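Local coordinates for protein beta-galactosidase (Bacillus circulans subsp. alkalophilus, PDB 3TTY) that hydrolyses terminal beta-linked galactose residues from beta-galactosides, as a trimeric TIM-barrel glycoside hydrolase with a four-cysteine zinc site, at residues 76-81 with 140-145; 152-157 with 220-225; 391-396 with 620-625; 510-515 with 571-576. One frame throughout, in Å; residues are numbered along the deposited sequence.

Interaction 1: 76-81 with 140-145; sequences LCLATS and PQIVMW
Three backbone hydrogen bonds run between Leu76-Leu78 and Gln141-Met144. Leu76 N gives its hydrogen to Gln141 O at 3.0 Å, coming in from above the carbonyl plane, 50° out of it. Val143 N reaches Leu76 O at 2.9 Å, and Leu78 N reaches Met144 O, also at 2.9 Å. The pairing steps from Leu76 with Ile142 to Cys77 with Met144, so Val143 is the extra residue of a beta bulge. Its CG2 packs 3.3 Å from Leu76 O.

These are the third and fourth parallel strands of the TIM barrel, 75-79 and 142-146, and side chains alternate between its two sides. Leu76, Ile142, Leu78 and Trp145 share the face turned to the outer helices, Leu76 meeting helix 60-71 and Trp145 helix 119-135; Cys77 and Met144 point the other way, Cys77 SG lying 3.9 Å from Met144 CG.

Leu78 and Trp145 run side by side in the same direction. Leu78, whose chi1 of -178° carries CG to the side opposite the backbone N, sets CD2 3.4 Å from CZ3 of Trp145, while Ile142 CD1 touches that methyl, CD2, at 3.9 Å. Replacing Trp145 by an alanine would probably open a gap beside Leu78 CD2 and leave Thr244 OG1 without the indole N-H it now meets. At the strand start, the side chains of Leu76 and Gln141 cross at a slant, CD1 against CB, and the Gln141 amide NE2 is held by Ile74 O.

Interaction 2: 152-157 with 220-225; sequences GGYCYC and DYRRFQ. With ZN (zinc ion), chain G.
Gln225 reaches from helix 215-243 into the zinc loop, and every part of its side chain meets something there. CB lies 3.3 Å from CD1 of Tyr154, and CG follows along the same ring. The chain then bends at chi2 (-65°), which brings CD back over the backbone of Cys155. At the tip, OE1 accepts the N-H of Cys155 at 2.7 Å, from above the amide plane, and takes a second hydrogen from a water that also donates to Gly153 O. NE2 is hydrogen-bonded elsewhere.

One turn earlier on the helix, Tyr221 completes the grip: its OH donates to Cys155 O at 2.6 Å, in the carbonyl plane and on a lone pair. Its ring lies nearly parallel to that of Tyr156, planes 12° apart, but slid so far that the two barely overlap. Tyr154 sends its OH past Arg222 CG (3.4 Å) to Glu259 O, and its CE2 lies over one face of the Arg222 guanidinium, which is salt-bridged to Glu206. Losing the ring of Tyr154 to an alanine is likely to strip CB of Gln225 and CG of Arg222 of their cover and leave Glu259 O without this hydroxyl.

Cys155 SG (2.4 Å) and Cys157 SG (2.5 Å) bind the zinc ion, and Cys115 and Cys160 complete a four-cysteine site. Cys157 N also donates to Cys155 SG. With both backbone polar atoms of Cys155 taken up by helix side chains, its sulfur is probably presented to the metal from a peptide held in place, and the N-H to that sulfur is likely to ease its negative charge.

Interaction 3: 391-396 with 620-625; sequences LDARSE and AERVKN
Arg622 turns the edge of its guanidinium to Ala393 O and grips it side-on, NE at 3.1 Å and NH2 at 3.0 Å. The oxygen lies in the guanidinium plane, yet both nitrogens come from the same face of the carbonyl. A bend at chi3 (70°) brings the group round after CB has packed against Ala393 CB at 3.6 Å. Asp340 forms a salt bridge to NH2, and Val335 O takes NH1.

Lys624 instead keeps an extended chain, so that it runs past Ala393 CB to put NZ near Leu391 O in a weak bond; Thr389 is its stronger partner. Glu396 crosses Val623 at about a right angle, OE2 lying 3.4 Å from CG1. Between the backbones, Arg394 and Val623 form a single antiparallel hydrogen-bonded pair, Arg394 N to Val623 O at 2.8 Å and Val623 N to Arg394 O at 2.7 Å.

The contact docks the edge strand 617-624 of the C-terminal five-stranded sheet on the link from helix 371-386 to strand 399-402. A water joins Glu396 N to Glu621 OE1. Arg622 thus adds a two-nitrogen grip on Ala393 O to the backbone pair, Lys624 contributes weakly, and Asp340 probably balances the charge of Arg622.

Interaction 4: 510-515 with 571-576; sequences MGIWAE and VLTRNK
One face of the Asn575 amide lies against Gly511, whose CA sits 3.9 Å from CG, almost straight above the plane. ND2 of the amide is hydrogen-bonded to Val509 O, which probably fixes which way round the group sits. CB of the same asparagine rests 3.4 Å from Met510 O. The Trp513 indole does not reach 571-576; it packs on Val365 of a second subunit.

Gly511 is where the chain leaves helix 507-510 with positive phi (71°) and turns into strand 512-519. The backbone can pass this close only because nothing projects from it: a beta carbon would fall 2.6 Å from Asn575 CG. Alongside, Ile512 crosses Thr573, with CG2 3.5 Å from OG1 and 3.9 Å from the threonine methyl, CG2.

Thr573 OG1 stands between its backbone N and carbonyl carbon (chi1 69°) and from there donates to a water at 2.5 Å, which in turn donates to Met510 O at 2.9 Å. The packing thus sets a helix end and the two-stranded sheet of 512-519 and 546-552 on strand 570-577 of the large mixed sheet. No direct hydrogen bond crosses between the two segments; polar contact runs through this water, which accepts from the buried hydroxyl and donates to the last carbonyl of the helix, giving each a partner.

In the fold
Interactions 1 and 2 come first along the chain and share the TIM barrel: interaction 1 pairs strands 75-79 and 142-146 in its wall, and the zinc loop of interaction 2 follows the second of these, with centres 29 Å apart. Interaction 3 brings the C-terminal sheet back to the link that follows helix 371-386, its centre 27 Å from interaction 1. The chain between its two segments contains interaction 4, 36 Å away and 53 Å from interaction 1, in the trimerisation domain beside a neighbouring subunit. Interactions 1, 2 and 4 thus each join parts of one domain, whereas interaction 3 docks the C-terminal sheet on the link after the barrel; no two of them touch.

Interaction 1: 76-81 with 140-145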
loop_
_atom_site.group_PDB
_atom_site.type_symbol
_atom_site.label_atom_id
_atom_site.label_comp_id
_atom_site.label_asym_id
_atom_site.label_seq_id
_atom_site.Cartn_x
_atom_site.Cartn_y
_atom_site.Cartn_z
ATOM N N LEU A 76 -3.018 -40.890 19.705
ATOM C CA LEU A 76 -3.088 -39.491 20.101
ATOM C C LEU A 76 -1.786 -38.725 19.881
ATOM O O LEU A 76 -0.718 -39.107 20.379
ATOM C CB LEU A 76 -3.530 -39.380 21.553
ATOM C CG LEU A 76 -4.848 -40.120 21.797
ATOM C CD1 LEU A 76 -5.123 -40.319 23.277
ATOM C CD2 LEU A 76 -5.985 -39.397 21.123
ATOM N N CYS A 77 -1.889 -37.662 19.092
ATOM C CA CYS A 77 -0.863 -36.642 19.042
ATOM C C CYS A 77 -1.339 -35.529 19.990
ATOM O O CYS A 77 -2.176 -34.707 19.622
ATOM C CB CYS A 77 -0.695 -36.128 17.617
ATOM S SG CYS A 77 0.613 -34.913 17.456
ATOM N N LEU A 78 -0.829 -35.532 21.220
ATOM C CA LEU A 78 -1.365 -34.662 22.262
ATOM C C LEU A 78 -0.633 -33.323 22.317
ATOM O O LEU A 78 0.574 -33.279 22.527
ATOM C CB LEU A 78 -1.333 -35.352 23.634
ATOM C CG LEU A 78 -1.909 -34.556 24.816
ATOM C CD1 LEU A 78 -3.379 -34.149 24.581
ATOM C CD2 LEU A 78 -1.782 -35.319 26.115
ATOM N N ALA A 79 -1.377 -32.238 22.130
ATOM C CA ALA A 79 -0.790 -30.900 22.163
ATOM C C ALA A 79 -0.789 -30.325 23.589
ATOM O O ALA A 79 -1.627 -30.678 24.414
ATOM C CB ALA A 79 -1.523 -29.970 21.191
ATOM N N THR A 80 0.160 -29.442 23.870
ATOM C CA THR A 80 0.246 -28.795 25.175
ATOM C C THR A 80 -0.715 -27.615 25.336
ATOM O O THR A 80 -0.866 -27.095 26.445
ATOM C CB THR A 80 1.663 -28.278 25.429
ATOM O OG1 THR A 80 2.013 -27.366 24.384
ATOM C CG2 THR A 80 2.645 -29.432 25.437
ATOM N N SER A 81 -1.333 -27.177 24.239
ATOM C CA SER A 81 -2.324 -26.094 24.278
ATOM C C SER A 81 -1.714 -24.716 24.508
ATOM O O SER A 81 -2.434 -23.768 24.797
ATOM C CB SER A 81 -3.373 -26.343 25.365
ATOM O OG SER A 81 -4.648 -26.605 24.811
ATOM N N PRO A 140 -1.238 -45.302 27.176
ATOM C CA PRO A 140 -0.683 -46.102 26.078
ATOM C C PRO A 140 -0.896 -45.528 24.677
ATOM O O PRO A 140 -0.140 -45.884 23.776
ATOM C CB PRO A 140 -1.447 -47.431 26.201
ATOM C CG PRO A 140 -2.745 -47.054 26.853
ATOM C CD PRO A 140 -2.377 -45.975 27.829
ATOM N N GLN A 141 -1.899 -44.671 24.497
ATOM C CA GLN A 141 -2.286 -44.222 23.159
ATOM C C GLN A 141 -1.473 -43.034 22.646
ATOM O O GLN A 141 -1.397 -42.798 21.433
ATOM C CB GLN A 141 -3.773 -43.868 23.122
ATOM C CG GLN A 141 -4.694 -45.051 23.206
ATOM C CD GLN A 141 -4.420 -46.060 22.114
ATOM O OE1 GLN A 141 -3.806 -47.095 22.360
ATOM N NE2 GLN A 141 -4.870 -45.759 20.894
ATOM N N ILE A 142 -0.871 -42.286 23.563
ATOM C CA ILE A 142 -0.120 -41.088 23.195
ATOM C C ILE A 142 1.183 -41.438 22.497
ATOM O O ILE A 142 2.088 -42.003 23.099
ATOM C CB ILE A 142 0.186 -40.224 24.423
ATOM C CG1 ILE A 142 -1.111 -39.872 25.154
ATOM C CG2 ILE A 142 0.940 -38.977 24.010
ATOM C CD1 ILE A 142 -0.899 -39.072 26.423
ATOM N N VAL A 143 1.284 -41.081 21.223
ATOM C CA VAL A 143 2.413 -41.490 20.410
ATOM C C VAL A 143 3.336 -40.324 20.094
ATOM O O VAL A 143 4.415 -40.511 19.519
ATOM C CB VAL A 143 1.925 -42.098 19.079
ATOM C CG1 VAL A 143 1.323 -43.493 19.294
ATOM C CG2 VAL A 143 0.907 -41.165 18.420
ATOM N N MET A 144 2.904 -39.117 20.448
ATOM C CA MET A 144 3.618 -37.901 20.061
ATOM C C MET A 144 3.123 -36.709 20.874
ATOM O O MET A 144 1.924 -36.585 21.114
ATOM C CB MET A 144 3.423 -37.644 18.566
ATOM C CG MET A 144 4.152 -36.429 18.007
ATOM S SD MET A 144 5.967 -36.562 17.964
ATOM C CE MET A 144 6.205 -38.057 17.014
ATOM N N TRP A 145 4.048 -35.855 21.317
ATOM C CA TRP A 145 3.693 -34.571 21.928
ATOM C C TRP A 145 3.789 -33.467 20.881
ATOM O O TRP A 145 4.749 -33.403 20.116
ATOM C CB TRP A 145 4.607 -34.212 23.113
ATOM C CG TRP A 145 4.357 -34.987 24.377
ATOM C CD1 TRP A 145 5.111 -36.011 24.865
ATOM C CD2 TRP A 145 3.289 -34.796 25.320
ATOM N NE1 TRP A 145 4.582 -36.471 26.042
ATOM C CE2 TRP A 145 3.463 -35.744 26.344
ATOM C CE3 TRP A 145 2.202 -33.922 25.391
ATOM C CZ2 TRP A 145 2.595 -35.843 27.426
ATOM C CZ3 TRP A 145 1.339 -34.025 26.461
ATOM C CH2 TRP A 145 1.538 -34.975 27.464
#

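Interaction 2: 152-157 with 220-225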
loop_
_atom_site.group_PDB
_atom_site.type_symbol
_atom_site.label_atom_id
_atom_site.label_comp_id
_atom_site.label_asym_id
_atom_site.label_seq_id
_atom_site.Cartn_x
_atom_site.Cartn_y
_atom_site.Cartn_z
ATOM N N GLY A 152 6.094 -18.458 16.087
ATOM C CA GLY A 152 6.424 -17.476 15.068
ATOM C C GLY A 152 6.077 -16.047 15.414
ATOM O O GLY A 152 5.466 -15.785 16.449
ATOM N N GLY A 153 6.475 -15.121 14.541
ATOM C CA GLY A 153 6.290 -13.703 14.786
ATOM C C GLY A 153 7.346 -13.144 15.729
ATOM O O GLY A 153 7.879 -13.858 16.575
ATOM N N TYR A 154 7.643 -11.856 15.595
ATOM C CA TYR A 154 8.623 -11.215 16.457
ATOM C C TYR A 154 7.938 -10.317 17.465
ATOM O O TYR A 154 6.819 -9.860 17.235
ATOM C CB TYR A 154 9.602 -10.383 15.641
ATOM C CG TYR A 154 10.469 -11.194 14.742
ATOM C CD1 TYR A 154 10.846 -12.481 15.087
ATOM C CD2 TYR A 154 10.913 -10.682 13.533
ATOM C CE1 TYR A 154 11.645 -13.230 14.256
ATOM C CE2 TYR A 154 11.709 -11.429 12.694
ATOM C CZ TYR A 154 12.069 -12.705 13.062
ATOM O OH TYR A 154 12.872 -13.458 12.225
ATOM N N CYS A 155 8.615 -10.087 18.589
ATOM C CA CYS A 155 8.143 -9.184 19.618
ATOM C C CYS A 155 9.210 -8.115 19.854
ATOM O O CYS A 155 10.406 -8.388 19.730
ATOM C CB CYS A 155 7.875 -9.944 20.909
ATOM S SG CYS A 155 7.271 -8.893 22.264
ATOM N N TYR A 156 8.767 -6.906 20.193
ATOM C CA TYR A 156 9.655 -5.769 20.392
ATOM C C TYR A 156 9.378 -5.084 21.715
ATOM O O TYR A 156 9.652 -3.897 21.858
ATOM C CB TYR A 156 9.497 -4.775 19.241
ATOM C CG TYR A 156 9.748 -5.402 17.882
ATOM C CD1 TYR A 156 11.033 -5.442 17.339
ATOM C CD2 TYR A 156 8.703 -5.968 17.147
ATOM C CE1 TYR A 156 11.270 -6.007 16.104
ATOM C CE2 TYR A 156 8.928 -6.539 15.903
ATOM C CZ TYR A 156 10.214 -6.556 15.391
ATOM O OH TYR A 156 10.453 -7.123 14.175
ATOM N N CYS A 157 8.843 -5.831 22.684
ATOM C CA CYS A 157 8.483 -5.252 23.985
ATOM C C CYS A 157 9.722 -4.957 24.850
ATOM O O CYS A 157 10.852 -5.285 24.493
ATOM C CB CYS A 157 7.505 -6.165 24.752
ATOM S SG CYS A 157 8.286 -7.595 25.608
ATOM N N ASP A 220 21.033 -9.788 14.043
ATOM C CA ASP A 220 21.108 -10.305 15.407
ATOM C C ASP A 220 19.777 -10.365 16.126
ATOM O O ASP A 220 19.557 -11.255 16.930
ATOM C CB ASP A 220 22.100 -9.508 16.266
ATOM C CG ASP A 220 23.543 -9.881 15.979
ATOM O OD1 ASP A 220 24.447 -9.157 16.446
ATOM O OD2 ASP A 220 23.771 -10.880 15.258
ATOM N N TYR A 221 18.893 -9.416 15.864
ATOM C CA TYR A 221 17.618 -9.443 16.563
ATOM C C TYR A 221 16.766 -10.632 16.088
ATOM O O TYR A 221 16.088 -11.296 16.888
ATOM C CB TYR A 221 16.876 -8.114 16.409
ATOM C CG TYR A 221 15.800 -7.943 17.450
ATOM C CD1 TYR A 221 16.121 -7.561 18.756
ATOM C CD2 TYR A 221 14.460 -8.175 17.136
ATOM C CE1 TYR A 221 15.131 -7.409 19.720
ATOM C CE2 TYR A 221 13.469 -8.022 18.087
ATOM C CZ TYR A 221 13.811 -7.648 19.374
ATOM O OH TYR A 221 12.826 -7.510 20.309
ATOM N N ARG A 222 16.828 -10.912 14.789
ATOM C CA ARG A 222 16.143 -12.072 14.243
ATOM C C ARG A 222 16.728 -13.373 14.807
ATOM O O ARG A 222 15.979 -14.288 15.161
ATOM C CB ARG A 222 16.145 -12.034 12.708
ATOM C CG ARG A 222 15.164 -11.011 12.142
ATOM C CD ARG A 222 15.569 -10.464 10.777
ATOM N NE ARG A 222 14.560 -9.537 10.250
ATOM C CZ ARG A 222 14.419 -8.270 10.646
ATOM N NH1 ARG A 222 15.227 -7.765 11.574
ATOM N NH2 ARG A 222 13.467 -7.505 10.122
ATOM N N ARG A 223 18.054 -13.455 14.938
ATOM C CA ARG A 223 18.641 -14.615 15.613
ATOM C C ARG A 223 18.049 -14.741 17.018
ATOM O O ARG A 223 17.636 -15.815 17.441
ATOM C CB ARG A 223 20.162 -14.501 15.714
ATOM C CG ARG A 223 20.889 -14.434 14.402
ATOM C CD ARG A 223 22.386 -14.212 14.599
ATOM N NE ARG A 223 23.147 -14.691 13.443
ATOM C CZ ARG A 223 24.101 -14.012 12.816
ATOM N NH1 ARG A 223 24.443 -12.794 13.226
ATOM N NH2 ARG A 223 24.715 -14.557 11.765
ATOM N N PHE A 224 18.013 -13.616 17.724
ATOM C CA PHE A 224 17.591 -13.551 19.117
ATOM C C PHE A 224 16.134 -13.977 19.305
ATOM O O PHE A 224 15.811 -14.811 20.163
ATOM C CB PHE A 224 17.827 -12.120 19.634
ATOM C CG PHE A 224 17.097 -11.798 20.903
ATOM C CD1 PHE A 224 17.389 -12.473 22.078
ATOM C CD2 PHE A 224 16.135 -10.811 20.923
ATOM C CE1 PHE A 224 16.710 -12.180 23.257
ATOM C CE2 PHE A 224 15.446 -10.512 22.090
ATOM C CZ PHE A 224 15.735 -11.199 23.262
ATOM N N GLN A 225 15.250 -13.391 18.503
ATOM C CA GLN A 225 13.832 -13.752 18.519
ATOM C C GLN A 225 13.636 -15.242 18.235
ATOM O O GLN A 225 12.891 -15.929 18.926
ATOM C CB GLN A 225 13.064 -12.898 17.509
ATOM C CG GLN A 225 12.796 -11.469 18.005
ATOM C CD GLN A 225 11.888 -11.458 19.214
ATOM O OE1 GLN A 225 10.705 -11.779 19.111
ATOM N NE2 GLN A 225 12.437 -11.108 20.371
HETATM ZN ZN ZN G . 8.650 -9.563 24.082
HETATM O O HOH W 1 8.494 -13.479 19.308
#

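Interaction 3: 391-396 with 620-625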
loop_
_atom_site.group_PDB
_atom_site.type_symbol
_atom_site.label_atom_id
_atom_site.label_comp_id
_atom_site.label_asym_id
_atom_site.label_seq_id
_atom_site.Cartn_x
_atom_site.Cartn_y
_atom_site.Cartn_z
ATOM N N LEU A 391 8.047 -46.821 5.726
ATOM C CA LEU A 391 8.578 -46.180 6.917
ATOM C C LEU A 391 10.110 -46.241 6.979
ATOM O O LEU A 391 10.723 -47.221 6.546
ATOM C CB LEU A 391 7.947 -46.800 8.159
ATOM C CG LEU A 391 6.422 -46.704 8.196
ATOM C CD1 LEU A 391 5.883 -47.140 9.560
ATOM C CD2 LEU A 391 5.960 -45.291 7.863
ATOM N N ASP A 392 10.717 -45.179 7.503
ATOM C CA ASP A 392 12.172 -45.084 7.659
ATOM C C ASP A 392 12.966 -45.079 6.347
ATOM O O ASP A 392 14.184 -44.970 6.363
ATOM C CB ASP A 392 12.705 -46.177 8.595
ATOM C CG ASP A 392 12.254 -45.985 10.026
ATOM O OD1 ASP A 392 12.259 -44.827 10.490
ATOM O OD2 ASP A 392 11.895 -46.989 10.687
ATOM N N ALA A 393 12.283 -45.187 5.217
ATOM C CA ALA A 393 12.970 -45.113 3.929
ATOM C C ALA A 393 13.643 -43.748 3.772
ATOM O O ALA A 393 13.109 -42.739 4.213
ATOM C CB ALA A 393 12.005 -45.366 2.793
ATOM N N ARG A 394 14.806 -43.712 3.132
ATOM C CA ARG A 394 15.584 -42.481 3.077
ATOM C C ARG A 394 16.042 -42.104 1.673
ATOM O O ARG A 394 16.029 -42.933 0.767
ATOM C CB ARG A 394 16.764 -42.574 4.046
ATOM C CG ARG A 394 16.302 -42.722 5.493
ATOM C CD ARG A 394 17.433 -43.122 6.417
ATOM N NE ARG A 394 18.222 -41.974 6.848
ATOM C CZ ARG A 394 18.008 -41.297 7.973
ATOM N NH1 ARG A 394 17.022 -41.648 8.801
ATOM N NH2 ARG A 394 18.786 -40.263 8.272
ATOM N N SER A 395 16.420 -40.841 1.493
ATOM C CA SER A 395 16.986 -40.379 0.230
ATOM C C SER A 395 18.431 -40.830 0.087
ATOM O O SER A 395 19.184 -40.837 1.063
ATOM C CB SER A 395 16.940 -38.849 0.136
ATOM O OG SER A 395 17.765 -38.397 -0.931
ATOM N N GLU A 396 18.814 -41.198 -1.133
ATOM C CA GLU A 396 20.212 -41.491 -1.449
ATOM C C GLU A 396 20.721 -40.560 -2.542
ATOM O O GLU A 396 21.539 -40.939 -3.378
ATOM C CB GLU A 396 20.404 -42.978 -1.797
ATOM C CG GLU A 396 20.390 -43.847 -0.530
ATOM C CD GLU A 396 20.602 -45.328 -0.779
ATOM O OE1 GLU A 396 20.794 -45.735 -1.950
ATOM O OE2 GLU A 396 20.571 -46.089 0.216
ATOM N N ALA A 620 10.497 -39.310 -7.581
ATOM C CA ALA A 620 11.399 -39.170 -6.451
ATOM C C ALA A 620 11.587 -40.520 -5.785
ATOM O O ALA A 620 10.737 -41.400 -5.901
ATOM C CB ALA A 620 10.861 -38.148 -5.460
ATOM N N GLU A 621 12.693 -40.681 -5.068
ATOM C CA GLU A 621 13.060 -41.988 -4.562
ATOM C C GLU A 621 13.297 -41.995 -3.062
ATOM O O GLU A 621 13.945 -41.102 -2.522
ATOM C CB GLU A 621 14.322 -42.501 -5.275
ATOM C CG GLU A 621 14.776 -43.888 -4.793
ATOM C CD GLU A 621 16.201 -44.239 -5.225
ATOM O OE1 GLU A 621 17.119 -43.437 -4.948
ATOM O OE2 GLU A 621 16.402 -45.309 -5.848
ATOM N N ARG A 622 12.765 -43.014 -2.399
ATOM C CA ARG A 622 13.159 -43.338 -1.038
ATOM C C ARG A 622 13.662 -44.779 -1.022
ATOM O O ARG A 622 13.137 -45.637 -1.731
ATOM C CB ARG A 622 11.993 -43.155 -0.060
ATOM C CG ARG A 622 11.518 -41.713 0.103
ATOM C CD ARG A 622 10.311 -41.605 1.044
ATOM N NE ARG A 622 10.658 -41.873 2.437
ATOM C CZ ARG A 622 9.803 -41.842 3.455
ATOM N NH1 ARG A 622 8.527 -41.544 3.262
ATOM N NH2 ARG A 622 10.225 -42.124 4.675
ATOM N N VAL A 623 14.673 -45.037 -0.202
ATOM C CA VAL A 623 15.344 -46.325 -0.170
ATOM C C VAL A 623 15.350 -46.898 1.238
ATOM O O VAL A 623 15.665 -46.207 2.203
ATOM C CB VAL A 623 16.803 -46.194 -0.659
ATOM C CG1 VAL A 623 17.557 -47.494 -0.443
ATOM C CG2 VAL A 623 16.844 -45.768 -2.126
ATOM N N LYS A 624 14.994 -48.167 1.354
ATOM C CA LYS A 624 14.929 -48.819 2.654
ATOM C C LYS A 624 15.688 -50.133 2.549
ATOM O O LYS A 624 15.265 -51.054 1.845
ATOM C CB LYS A 624 13.472 -49.061 3.060
ATOM C CG LYS A 624 13.278 -49.677 4.447
ATOM C CD LYS A 624 11.802 -50.006 4.664
ATOM C CE LYS A 624 11.438 -50.079 6.135
ATOM N NZ LYS A 624 9.950 -50.058 6.298
ATOM N N ASN A 625 16.829 -50.192 3.228
ATOM C CA ASN A 625 17.748 -51.325 3.124
ATOM C C ASN A 625 18.221 -51.633 1.687
ATOM O O ASN A 625 19.036 -50.894 1.117
ATOM C CB ASN A 625 17.145 -52.541 3.821
ATOM C CG ASN A 625 16.947 -52.301 5.309
ATOM O OD1 ASN A 625 15.829 -52.393 5.829
ATOM N ND2 ASN A 625 18.036 -51.962 5.998
HETATM O O HOH W 2 16.592 -41.687 -3.141
#

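Interaction 4: 510-515 with 571-576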
loop_
_atom_site.group_PDB
_atom_site.type_symbol
_atom_site.label_atom_id
_atom_site.label_comp_id
_atom_site.label_asym_id
_atom_site.label_seq_id
_atom_site.Cartn_x
_atom_site.Cartn_y
_atom_site.Cartn_z
ATOM N N MET A 510 36.816 -21.021 -6.426
ATOM C CA MET A 510 36.048 -20.662 -7.615
ATOM C C MET A 510 36.952 -20.246 -8.778
ATOM O O MET A 510 36.566 -20.372 -9.931
ATOM C CB MET A 510 35.027 -19.566 -7.301
ATOM C CG MET A 510 33.979 -19.959 -6.257
ATOM S SD MET A 510 33.247 -21.597 -6.488
ATOM C CE MET A 510 32.554 -21.421 -8.133
ATOM N N GLY A 511 38.146 -19.745 -8.468
ATOM C CA GLY A 511 39.143 -19.408 -9.476
ATOM C C GLY A 511 38.794 -18.184 -10.296
ATOM O O GLY A 511 39.270 -18.019 -11.428
ATOM N N ILE A 512 37.948 -17.325 -9.739
ATOM C CA ILE A 512 37.586 -16.082 -10.418
ATOM C C ILE A 512 37.546 -14.953 -9.417
ATOM O O ILE A 512 37.338 -15.178 -8.223
ATOM C CB ILE A 512 36.198 -16.156 -11.093
ATOM C CG1 ILE A 512 35.090 -16.367 -10.046
ATOM C CG2 ILE A 512 36.155 -17.244 -12.147
ATOM C CD1 ILE A 512 34.402 -15.092 -9.604
ATOM N N TRP A 513 37.740 -13.739 -9.919
ATOM C CA TRP A 513 37.598 -12.535 -9.126
ATOM C C TRP A 513 36.425 -11.774 -9.685
ATOM O O TRP A 513 36.443 -11.394 -10.845
ATOM C CB TRP A 513 38.847 -11.656 -9.224
ATOM C CG TRP A 513 38.612 -10.265 -8.733
ATOM C CD1 TRP A 513 37.907 -9.902 -7.626
ATOM C CD2 TRP A 513 39.068 -9.045 -9.336
ATOM N NE1 TRP A 513 37.904 -8.535 -7.492
ATOM C CE2 TRP A 513 38.602 -7.984 -8.534
ATOM C CE3 TRP A 513 39.827 -8.750 -10.469
ATOM C CZ2 TRP A 513 38.864 -6.652 -8.831
ATOM C CZ3 TRP A 513 40.086 -7.433 -10.763
ATOM C CH2 TRP A 513 39.603 -6.395 -9.947
ATOM N N ALA A 514 35.406 -11.563 -8.860
ATOM C CA ALA A 514 34.273 -10.730 -9.241
ATOM C C ALA A 514 34.541 -9.255 -8.877
ATOM O O ALA A 514 34.549 -8.878 -7.694
ATOM C CB ALA A 514 33.011 -11.232 -8.573
ATOM N N GLU A 515 34.751 -8.430 -9.900
ATOM C CA GLU A 515 35.081 -7.016 -9.710
ATOM C C GLU A 515 33.914 -6.145 -9.245
ATOM O O GLU A 515 34.036 -5.415 -8.261
ATOM C CB GLU A 515 35.666 -6.429 -10.990
ATOM C CG GLU A 515 35.863 -4.933 -10.947
ATOM C CD GLU A 515 36.512 -4.406 -12.216
ATOM O OE1 GLU A 515 37.218 -5.186 -12.882
ATOM O OE2 GLU A 515 36.308 -3.222 -12.556
ATOM N N VAL A 571 30.652 -15.374 -17.966
ATOM C CA VAL A 571 29.413 -15.522 -17.203
ATOM C C VAL A 571 29.271 -16.957 -16.681
ATOM O O VAL A 571 28.583 -17.206 -15.684
ATOM C CB VAL A 571 28.171 -15.066 -18.006
ATOM C CG1 VAL A 571 27.996 -15.896 -19.276
ATOM C CG2 VAL A 571 26.921 -15.113 -17.137
ATOM N N LEU A 572 29.942 -17.902 -17.340
ATOM C CA LEU A 572 30.051 -19.257 -16.802
ATOM C C LEU A 572 31.504 -19.728 -16.788
ATOM O O LEU A 572 32.185 -19.721 -17.820
ATOM C CB LEU A 572 29.191 -20.242 -17.581
ATOM C CG LEU A 572 29.259 -21.681 -17.073
ATOM C CD1 LEU A 572 28.720 -21.791 -15.653
ATOM C CD2 LEU A 572 28.529 -22.657 -18.019
ATOM N N THR A 573 31.980 -20.138 -15.614
ATOM C CA THR A 573 33.355 -20.599 -15.489
ATOM C C THR A 573 33.428 -21.965 -14.820
ATOM O O THR A 573 32.537 -22.339 -14.052
ATOM C CB THR A 573 34.226 -19.580 -14.714
ATOM O OG1 THR A 573 33.830 -19.552 -13.335
ATOM C CG2 THR A 573 34.087 -18.168 -15.333
ATOM N N ARG A 574 34.488 -22.709 -15.136
ATOM C CA ARG A 574 34.767 -24.002 -14.516
ATOM C C ARG A 574 36.205 -24.013 -14.003
ATOM O O ARG A 574 37.148 -23.854 -14.787
ATOM C CB ARG A 574 34.576 -25.143 -15.525
ATOM C CG ARG A 574 34.895 -26.537 -14.980
ATOM C CD ARG A 574 34.820 -27.600 -16.069
ATOM N NE ARG A 574 34.916 -28.959 -15.538
ATOM C CZ ARG A 574 36.051 -29.645 -15.427
ATOM N NH1 ARG A 574 37.198 -29.099 -15.807
ATOM N NH2 ARG A 574 36.044 -30.881 -14.939
ATOM N N ASN A 575 36.368 -24.194 -12.692
ATOM C CA ASN A 575 37.696 -24.302 -12.093
ATOM C C ASN A 575 38.025 -25.706 -11.644
ATOM O O ASN A 575 37.302 -26.276 -10.837
ATOM C CB ASN A 575 37.856 -23.376 -10.877
ATOM C CG ASN A 575 39.341 -23.167 -10.494
ATOM O OD1 ASN A 575 40.180 -22.940 -11.359
ATOM N ND2 ASN A 575 39.656 -23.279 -9.216
ATOM N N LYS A 576 39.134 -26.255 -12.132
ATOM C CA LYS A 576 39.608 -27.547 -11.623
ATOM C C LYS A 576 40.373 -27.344 -10.318
ATOM O O LYS A 576 41.275 -26.515 -10.243
ATOM C CB LYS A 576 40.501 -28.252 -12.644
ATOM C CG LYS A 576 40.803 -29.705 -12.280
ATOM C CD LYS A 576 39.544 -30.566 -12.375
ATOM C CE LYS A 576 39.862 -32.042 -12.179
ATOM N NZ LYS A 576 38.647 -32.913 -12.250
HETATM O O HOH W 3 34.566 -21.317 -11.736
#